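Local coordinates for dimethyl-sulfide monooxygenase (Hyphomicrobium sulfonivorans, PDB 6AK1), which oxidises dimethyl sulfide to methanethiol and formaldehyde with NADH and molecular oxygen, as the FMN-dependent large subunit of a two-component monooxygenase, at residues A[281-286]-A[376-381]; A[383-388]-A[392-397]; A[110-115]-A[204-209]. One frame throughout, in Å; residues are numbered along the deposited sequence.

Contact 1: residues A[281-286]-A[376-381]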
# COMPACT_ATOMS: atom_id res chain seq x y z
N LEU A 281 7.79 8.60 -3.54
CA LEU A 281 8.40 9.66 -4.33
C LEU A 281 7.30 10.58 -4.84
O LEU A 281 6.22 10.11 -5.24
CB LEU A 281 9.20 9.12 -5.52
CG LEU A 281 9.97 10.14 -6.37
CD1 LEU A 281 11.12 10.82 -5.57
CD2 LEU A 281 10.54 9.46 -7.58
N THR A 282 7.57 11.88 -4.81
CA THR A 282 6.71 12.90 -5.39
C THR A 282 7.45 13.58 -6.54
O THR A 282 8.54 14.12 -6.34
CB THR A 282 6.31 13.94 -4.35
OG1 THR A 282 5.71 13.28 -3.23
CG2 THR A 282 5.33 14.96 -4.96
N VAL A 283 6.85 13.57 -7.72
CA VAL A 283 7.45 14.12 -8.92
C VAL A 283 6.65 15.36 -9.34
O VAL A 283 5.44 15.26 -9.60
CB VAL A 283 7.48 13.09 -10.06
CG1 VAL A 283 8.02 13.72 -11.35
CG2 VAL A 283 8.32 11.89 -9.64
N ILE A 284 7.32 16.50 -9.39
CA ILE A 284 6.78 17.72 -10.00
C ILE A 284 7.55 17.93 -11.30
O ILE A 284 8.78 18.11 -11.27
CB ILE A 284 6.92 18.95 -9.08
CG1 ILE A 284 6.49 18.65 -7.64
CG2 ILE A 284 6.14 20.15 -9.67
CD1 ILE A 284 4.99 18.62 -7.43
N THR A 285 6.85 17.94 -12.43
CA THR A 285 7.55 18.04 -13.70
C THR A 285 6.80 18.99 -14.64
O THR A 285 5.83 19.66 -14.26
CB THR A 285 7.75 16.64 -14.31
OG1 THR A 285 8.41 16.77 -15.58
CG2 THR A 285 6.42 15.95 -14.52
N GLY A 286 7.28 19.02 -15.88
CA GLY A 286 6.83 19.95 -16.90
C GLY A 286 7.77 19.88 -18.09
O GLY A 286 8.64 19.01 -18.17
N GLN A 376 14.18 14.97 -18.91
CA GLN A 376 15.51 14.36 -18.86
C GLN A 376 16.00 14.21 -17.42
O GLN A 376 16.41 13.12 -17.00
CB GLN A 376 16.52 15.19 -19.66
CG GLN A 376 16.26 15.28 -21.14
CD GLN A 376 15.96 13.94 -21.75
OE1 GLN A 376 16.72 12.98 -21.58
NE2 GLN A 376 14.82 13.85 -22.44
N LYS A 377 15.98 15.31 -16.66
CA LYS A 377 16.47 15.26 -15.29
C LYS A 377 15.61 14.33 -14.43
O LYS A 377 16.13 13.60 -13.58
CB LYS A 377 16.49 16.67 -14.70
CG LYS A 377 16.74 16.75 -13.20
CD LYS A 377 16.63 18.21 -12.75
CE LYS A 377 17.15 18.45 -11.33
NZ LYS A 377 16.24 17.90 -10.29
N VAL A 378 14.29 14.33 -14.65
CA VAL A 378 13.42 13.43 -13.90
C VAL A 378 13.71 11.98 -14.26
O VAL A 378 13.94 11.15 -13.38
CB VAL A 378 11.94 13.79 -14.12
CG1 VAL A 378 11.07 12.70 -13.53
CG2 VAL A 378 11.64 15.12 -13.46
N ALA A 379 13.72 11.66 -15.57
CA ALA A 379 13.97 10.28 -15.99
C ALA A 379 15.35 9.81 -15.54
O ALA A 379 15.52 8.65 -15.16
CB ALA A 379 13.84 10.15 -17.50
N ASP A 380 16.35 10.71 -15.56
CA ASP A 380 17.68 10.33 -15.10
C ASP A 380 17.64 9.88 -13.65
O ASP A 380 18.20 8.83 -13.31
CB ASP A 380 18.67 11.50 -15.25
CG ASP A 380 19.09 11.76 -16.69
OD1 ASP A 380 18.79 10.94 -17.59
OD2 ASP A 380 19.75 12.81 -16.92
N GLU A 381 16.99 10.65 -12.77
CA GLU A 381 17.00 10.30 -11.35
C GLU A 381 16.16 9.05 -11.08
O GLU A 381 16.53 8.23 -10.24
CB GLU A 381 16.52 11.49 -10.50
CG GLU A 381 17.15 11.48 -9.08
CD GLU A 381 16.43 12.37 -8.05
OE1 GLU A 381 15.50 11.88 -7.36
OE2 GLU A 381 16.82 13.55 -7.92
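Val283, near the end of the strand, meets Val378 of the helix tip to tip, each giving one methyl to the contact. The CG1 atoms lie 3.9 Å apart, an ordinary van der Waals approach between buried aliphatic groups. On both residues the touching methyl is the one anti to the backbone N (chi1 176° for Val283), and the CB of each points toward the other segment. Leu396 of the neighbouring strand touches Val283 as well, while Leu371 and Ile412 pack on Val378.

The strand 276-284 belongs to the parallel beta-barrel of the luciferase-like TIM-barrel fold, and the helix 375-388 lies outside it, returning the chain to the next barrel strand, 393-397. An excursion of 89 residues, about half of them helical, separates the two segments, and the valines are where strand and helix pack together again, beside strand 370-372.

Two residues beyond Val283, Thr285 points its CB toward the same helix. Its OG1 stands 4.2 Å from CG2 of Val378, the other methyl, which sits beside the backbone N. The approach is apolar on the helix side, and the hydroxyl has its hydrogen-bond partner in Gly373 O, close before the helix. The carbonyl of Thr285 is taken by NZ of Lys295.

Contact 2: residues A[383-388]-A[392-397]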
# COMPACT_ATOMS: atom_id res chain seq x y z
N GLU A 383 15.88 6.48 -13.02
CA GLU A 383 16.76 5.37 -13.35
C GLU A 383 17.86 5.19 -12.31
O GLU A 383 18.33 4.07 -12.10
CB GLU A 383 17.39 5.56 -14.73
CG GLU A 383 16.38 5.43 -15.85
CD GLU A 383 17.05 5.20 -17.19
OE1 GLU A 383 17.22 4.03 -17.58
OE2 GLU A 383 17.42 6.20 -17.86
N ARG A 384 18.25 6.27 -11.66
CA ARG A 384 19.25 6.20 -10.63
C ARG A 384 18.70 5.47 -9.39
O ARG A 384 19.37 4.64 -8.86
CB ARG A 384 19.79 7.57 -10.27
CG ARG A 384 21.27 7.70 -10.18
CD ARG A 384 21.68 8.97 -9.48
NE ARG A 384 22.59 8.72 -8.39
CZ ARG A 384 22.70 9.45 -7.30
NH1 ARG A 384 21.94 10.50 -7.12
NH2 ARG A 384 23.56 9.12 -6.40
N TRP A 385 17.49 5.80 -8.95
CA TRP A 385 16.87 5.12 -7.82
C TRP A 385 16.67 3.63 -8.12
O TRP A 385 16.82 2.79 -7.23
CB TRP A 385 15.52 5.74 -7.48
CG TRP A 385 15.52 7.10 -6.85
CD1 TRP A 385 15.20 8.27 -7.46
CD2 TRP A 385 15.79 7.42 -5.47
NE1 TRP A 385 15.26 9.31 -6.56
CE2 TRP A 385 15.64 8.82 -5.34
CE3 TRP A 385 16.17 6.67 -4.35
CZ2 TRP A 385 15.83 9.48 -4.13
CZ3 TRP A 385 16.35 7.33 -3.15
CH2 TRP A 385 16.18 8.72 -3.04
N VAL A 386 16.32 3.29 -9.36
CA VAL A 386 16.04 1.90 -9.68
C VAL A 386 17.33 1.11 -9.82
O VAL A 386 17.52 0.09 -9.15
CB VAL A 386 15.17 1.80 -10.94
CG1 VAL A 386 15.10 0.36 -11.42
CG2 VAL A 386 13.76 2.32 -10.66
N ASP A 387 18.25 1.59 -10.66
CA ASP A 387 19.45 0.83 -10.96
C ASP A 387 20.50 0.97 -9.86
O ASP A 387 21.03 -0.02 -9.37
CB ASP A 387 20.00 1.26 -12.32
CG ASP A 387 19.00 1.04 -13.45
OD1 ASP A 387 18.28 0.01 -13.40
OD2 ASP A 387 18.91 1.88 -14.37
N GLU A 388 20.78 2.20 -9.44
CA GLU A 388 21.76 2.41 -8.38
C GLU A 388 21.17 2.10 -7.01
O GLU A 388 21.81 1.43 -6.19
CB GLU A 388 22.29 3.84 -8.45
CG GLU A 388 23.47 4.13 -7.55
CD GLU A 388 24.05 5.53 -7.80
OE1 GLU A 388 24.53 6.13 -6.82
OE2 GLU A 388 24.02 6.01 -8.96
N ASP A 392 12.47 -1.44 -7.24
CA ASP A 392 11.79 -1.92 -8.45
C ASP A 392 10.86 -0.89 -9.08
O ASP A 392 10.48 -1.05 -10.24
CB ASP A 392 11.01 -3.20 -8.14
CG ASP A 392 11.92 -4.36 -7.77
OD1 ASP A 392 12.48 -5.00 -8.70
OD2 ASP A 392 12.10 -4.65 -6.57
N GLY A 393 10.50 0.17 -8.36
CA GLY A 393 9.62 1.17 -8.92
C GLY A 393 9.15 2.13 -7.85
O GLY A 393 9.78 2.26 -6.79
N PHE A 394 8.01 2.78 -8.12
CA PHE A 394 7.65 3.95 -7.35
C PHE A 394 6.18 3.94 -6.96
O PHE A 394 5.32 3.53 -7.73
CB PHE A 394 7.99 5.23 -8.14
CG PHE A 394 9.41 5.27 -8.62
CD1 PHE A 394 10.42 5.75 -7.79
CD2 PHE A 394 9.75 4.79 -9.88
CE1 PHE A 394 11.74 5.77 -8.22
CE2 PHE A 394 11.06 4.80 -10.30
CZ PHE A 394 12.06 5.30 -9.48
N ASN A 395 5.93 4.41 -5.73
CA ASN A 395 4.61 4.84 -5.28
C ASN A 395 4.60 6.35 -5.39
O ASN A 395 5.11 7.05 -4.50
CB ASN A 395 4.32 4.38 -3.85
CG ASN A 395 3.65 3.02 -3.80
OD1 ASN A 395 3.57 2.32 -4.82
ND2 ASN A 395 3.17 2.64 -2.62
N LEU A 396 4.04 6.84 -6.49
CA LEU A 396 4.04 8.25 -6.85
C LEU A 396 2.96 8.99 -6.08
O LEU A 396 1.76 8.84 -6.37
CB LEU A 396 3.85 8.38 -8.36
CG LEU A 396 4.97 7.66 -9.11
CD1 LEU A 396 4.68 7.47 -10.56
CD2 LEU A 396 6.28 8.43 -8.93
N ALA A 397 3.37 9.77 -5.09
CA ALA A 397 2.45 10.59 -4.31
C ALA A 397 2.14 11.88 -5.07
O ALA A 397 2.87 12.30 -5.97
CB ALA A 397 3.05 10.92 -2.95
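Phe394 brings the far end of its ring against two consecutive residues of the helix, Trp385 and Val386. Its CZ is 3.6 Å from CG2 of Val386, and CE2 lies almost as near the same methyl, at 3.7 Å from CG2. On the other flank, CE1 of Phe394 is 3.9 Å from CB of Trp385, which sits at the ring's edge, close to its plane. The tryptophan therefore touches the phenylalanine through its methylene carbon rather than by stacking indole on ring.

Phe394 leaves the strand at an angle to the helix, but with CG beside its own backbone N (chi1 -53°) and the ring plane almost perpendicular to the plane of CA, CB and CG (chi2 -85°), the outer carbons swing in against the helix. Trp385 also has CG anti to its carbonyl carbon; its indole runs on past the contact to Met279 and Val251, and NE1 hydrogen-bonds to Glu381 OE1 one turn earlier. On the outward side of the helix, Arg384 grips Glu388 side-on, NE to OE2 at 3.1 Å in a nearly straight bond (164°) and NH2 to OE1 (3.2 Å), meeting the carboxylate from above its plane.

Putting an alanine at Phe394 would probably open a gap between sheet and helix, leaving CB of Trp385 and CG2 of Val386 without their aromatic partner.

The ring packs between helix and strand, which only three residues separate, the short connection that completes a beta-alpha-beta crossover and leads into the last strand of the TIM barrel.

Contact 3: residues A[110-115]-A[204-209]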
# COMPACT_ATOMS: atom_id res chain seq x y z
N GLU A 110 -10.04 -5.90 12.77
CA GLU A 110 -10.95 -6.76 12.04
C GLU A 110 -10.55 -8.22 12.18
O GLU A 110 -9.38 -8.57 11.97
CB GLU A 110 -10.99 -6.37 10.56
CG GLU A 110 -12.21 -6.94 9.86
CD GLU A 110 -12.39 -6.39 8.46
OE1 GLU A 110 -13.16 -7.01 7.70
OE2 GLU A 110 -11.76 -5.35 8.14
N GLN A 111 -11.52 -9.06 12.52
CA GLN A 111 -11.28 -10.50 12.63
C GLN A 111 -10.83 -11.07 11.29
O GLN A 111 -11.33 -10.66 10.24
CB GLN A 111 -12.56 -11.22 13.10
CG GLN A 111 -13.13 -10.73 14.44
CD GLN A 111 -14.06 -9.50 14.33
OE1 GLN A 111 -13.99 -8.75 13.36
NE2 GLN A 111 -14.92 -9.31 15.33
N PRO A 112 -9.89 -12.03 11.28
CA PRO A 112 -9.37 -12.52 9.99
C PRO A 112 -10.41 -13.19 9.11
O PRO A 112 -10.36 -13.03 7.88
CB PRO A 112 -8.26 -13.51 10.41
CG PRO A 112 -8.57 -13.86 11.85
CD PRO A 112 -9.20 -12.63 12.44
N TYR A 113 -11.35 -13.94 9.69
CA TYR A 113 -12.38 -14.60 8.88
C TYR A 113 -13.17 -13.59 8.05
O TYR A 113 -13.49 -13.85 6.88
CB TYR A 113 -13.32 -15.39 9.79
CG TYR A 113 -14.24 -16.36 9.06
CD1 TYR A 113 -13.77 -17.59 8.64
CD2 TYR A 113 -15.57 -16.04 8.81
CE1 TYR A 113 -14.59 -18.49 7.98
CE2 TYR A 113 -16.40 -16.93 8.15
CZ TYR A 113 -15.90 -18.15 7.74
OH TYR A 113 -16.71 -19.04 7.10
N LEU A 114 -13.50 -12.44 8.63
CA LEU A 114 -14.30 -11.44 7.92
C LEU A 114 -13.46 -10.65 6.91
O LEU A 114 -13.94 -10.35 5.81
CB LEU A 114 -14.95 -10.48 8.91
CG LEU A 114 -16.07 -11.05 9.79
CD1 LEU A 114 -16.57 -9.95 10.72
CD2 LEU A 114 -17.21 -11.64 8.94
N LEU A 115 -12.24 -10.27 7.27
CA LEU A 115 -11.40 -9.59 6.29
C LEU A 115 -11.13 -10.50 5.10
O LEU A 115 -11.15 -10.05 3.95
CB LEU A 115 -10.08 -9.11 6.92
CG LEU A 115 -9.16 -8.34 5.94
CD1 LEU A 115 -9.90 -7.19 5.23
CD2 LEU A 115 -7.89 -7.84 6.63
N LYS A 204 -2.40 -19.73 19.44
CA LYS A 204 -2.43 -19.02 20.71
C LYS A 204 -3.44 -17.87 20.69
O LYS A 204 -4.04 -17.56 21.72
CB LYS A 204 -1.03 -18.52 21.05
CG LYS A 204 -0.95 -17.65 22.32
CD LYS A 204 0.51 -17.37 22.70
CE LYS A 204 0.63 -16.21 23.68
NZ LYS A 204 -0.31 -16.29 24.83
N TYR A 205 -3.66 -17.26 19.53
CA TYR A 205 -4.43 -16.02 19.46
C TYR A 205 -5.73 -16.13 18.69
O TYR A 205 -6.61 -15.30 18.89
CB TYR A 205 -3.59 -14.90 18.82
CG TYR A 205 -2.27 -14.69 19.51
CD1 TYR A 205 -2.19 -13.99 20.70
CD2 TYR A 205 -1.11 -15.21 18.97
CE1 TYR A 205 -0.97 -13.82 21.34
CE2 TYR A 205 0.09 -15.05 19.58
CZ TYR A 205 0.17 -14.35 20.77
OH TYR A 205 1.40 -14.20 21.37
N TYR A 206 -5.87 -17.11 17.81
CA TYR A 206 -7.08 -17.22 17.01
C TYR A 206 -7.59 -18.65 17.03
O TYR A 206 -6.82 -19.61 17.02
CB TYR A 206 -6.84 -16.74 15.57
CG TYR A 206 -6.40 -15.30 15.55
CD1 TYR A 206 -7.30 -14.27 15.81
CD2 TYR A 206 -5.07 -14.96 15.29
CE1 TYR A 206 -6.89 -12.94 15.81
CE2 TYR A 206 -4.66 -13.64 15.29
CZ TYR A 206 -5.57 -12.64 15.54
OH TYR A 206 -5.15 -11.34 15.54
N LYS A 207 -8.91 -18.77 17.07
CA LYS A 207 -9.59 -20.04 16.92
C LYS A 207 -10.56 -19.87 15.76
O LYS A 207 -11.51 -19.11 15.85
CB LYS A 207 -10.32 -20.44 18.20
CG LYS A 207 -10.69 -21.91 18.28
CD LYS A 207 -11.55 -22.20 19.49
CE LYS A 207 -11.97 -23.66 19.50
NZ LYS A 207 -12.43 -24.09 18.15
N VAL A 208 -10.27 -20.55 14.64
CA VAL A 208 -11.12 -20.52 13.46
C VAL A 208 -11.28 -21.97 13.00
O VAL A 208 -10.42 -22.48 12.26
CB VAL A 208 -10.54 -19.62 12.35
CG1 VAL A 208 -11.50 -19.53 11.15
CG2 VAL A 208 -10.23 -18.23 12.90
N PRO A 209 -12.33 -22.68 13.45
CA PRO A 209 -12.47 -24.09 13.07
C PRO A 209 -12.96 -24.32 11.65
O PRO A 209 -12.59 -25.31 11.02
CB PRO A 209 -13.50 -24.62 14.09
CG PRO A 209 -14.29 -23.42 14.50
CD PRO A 209 -13.28 -22.27 14.50
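Pro112 lays the CG corner of its pyrrolidine ring over one face of Tyr206, 4.2 Å above the ring plane and displaced toward the rim. The nearest atoms are CD of the proline and CE1 of the tyrosine, 4.1 Å apart. An aliphatic ring over an aromatic face in this way is consistent with a weak CH-pi contribution to otherwise apolar packing. The ring of Tyr206 is set there by a chi1 of -60°, CG anti to the carbonyl carbon; its backbone N, like that of Tyr205, is bound by the carboxylate of Glu163. Tyr164 and Met168 of the same helix as Glu163 pack on Pro112 as well.

The second pair lies one residue further along the helix. Tyr113, with CG anti to the backbone N (chi1 -167°), brings CD1 within 3.9 Å of Val208 CG1. The two side chains cross obliquely, and the phenol oxygen continues to a hydrogen bond with Phe211 O. That bond probably limits how far the ring can swing away from the valine.

Both contacting residues of the first segment stand in the opening turn of the helix 112-126, which Gln111 precedes at the N-cap position. Against this turn rest the second strand of a small antiparallel hairpin, 201-202 with 207-208, and the residue just ahead of it, an addition to the barrel proper. The site is near the cofactor region of this luciferase-like fold: the side chain of Tyr206 is about 11 Å from those of His154 and Tyr158, which probably bind FMN as in related flavoproteins.

How the contacts relate
From the N terminus, contact 3 comes first: it closes a loop of 88 residues between the helix 112-126 and the hairpin at 201-208, before the later barrel strands begin. Contact 1 spans the long, partly helical excursion between strand 276-284 and helix 375-388, and contact 2 closes a turn of three residues where that helix gives way to strand 393-397. The three follow in series, none nesting or crossing. Contacts 1 and 2 share the helix and adjacent barrel strands, joined by two probable backbone hydrogen bonds, Ala397 N to Leu281 O (2.9 Å) and Leu281 N to Asn395 O (3.2 Å). Contact 3 lies across the chain's centre, about 44 Å from contact 1 between centres.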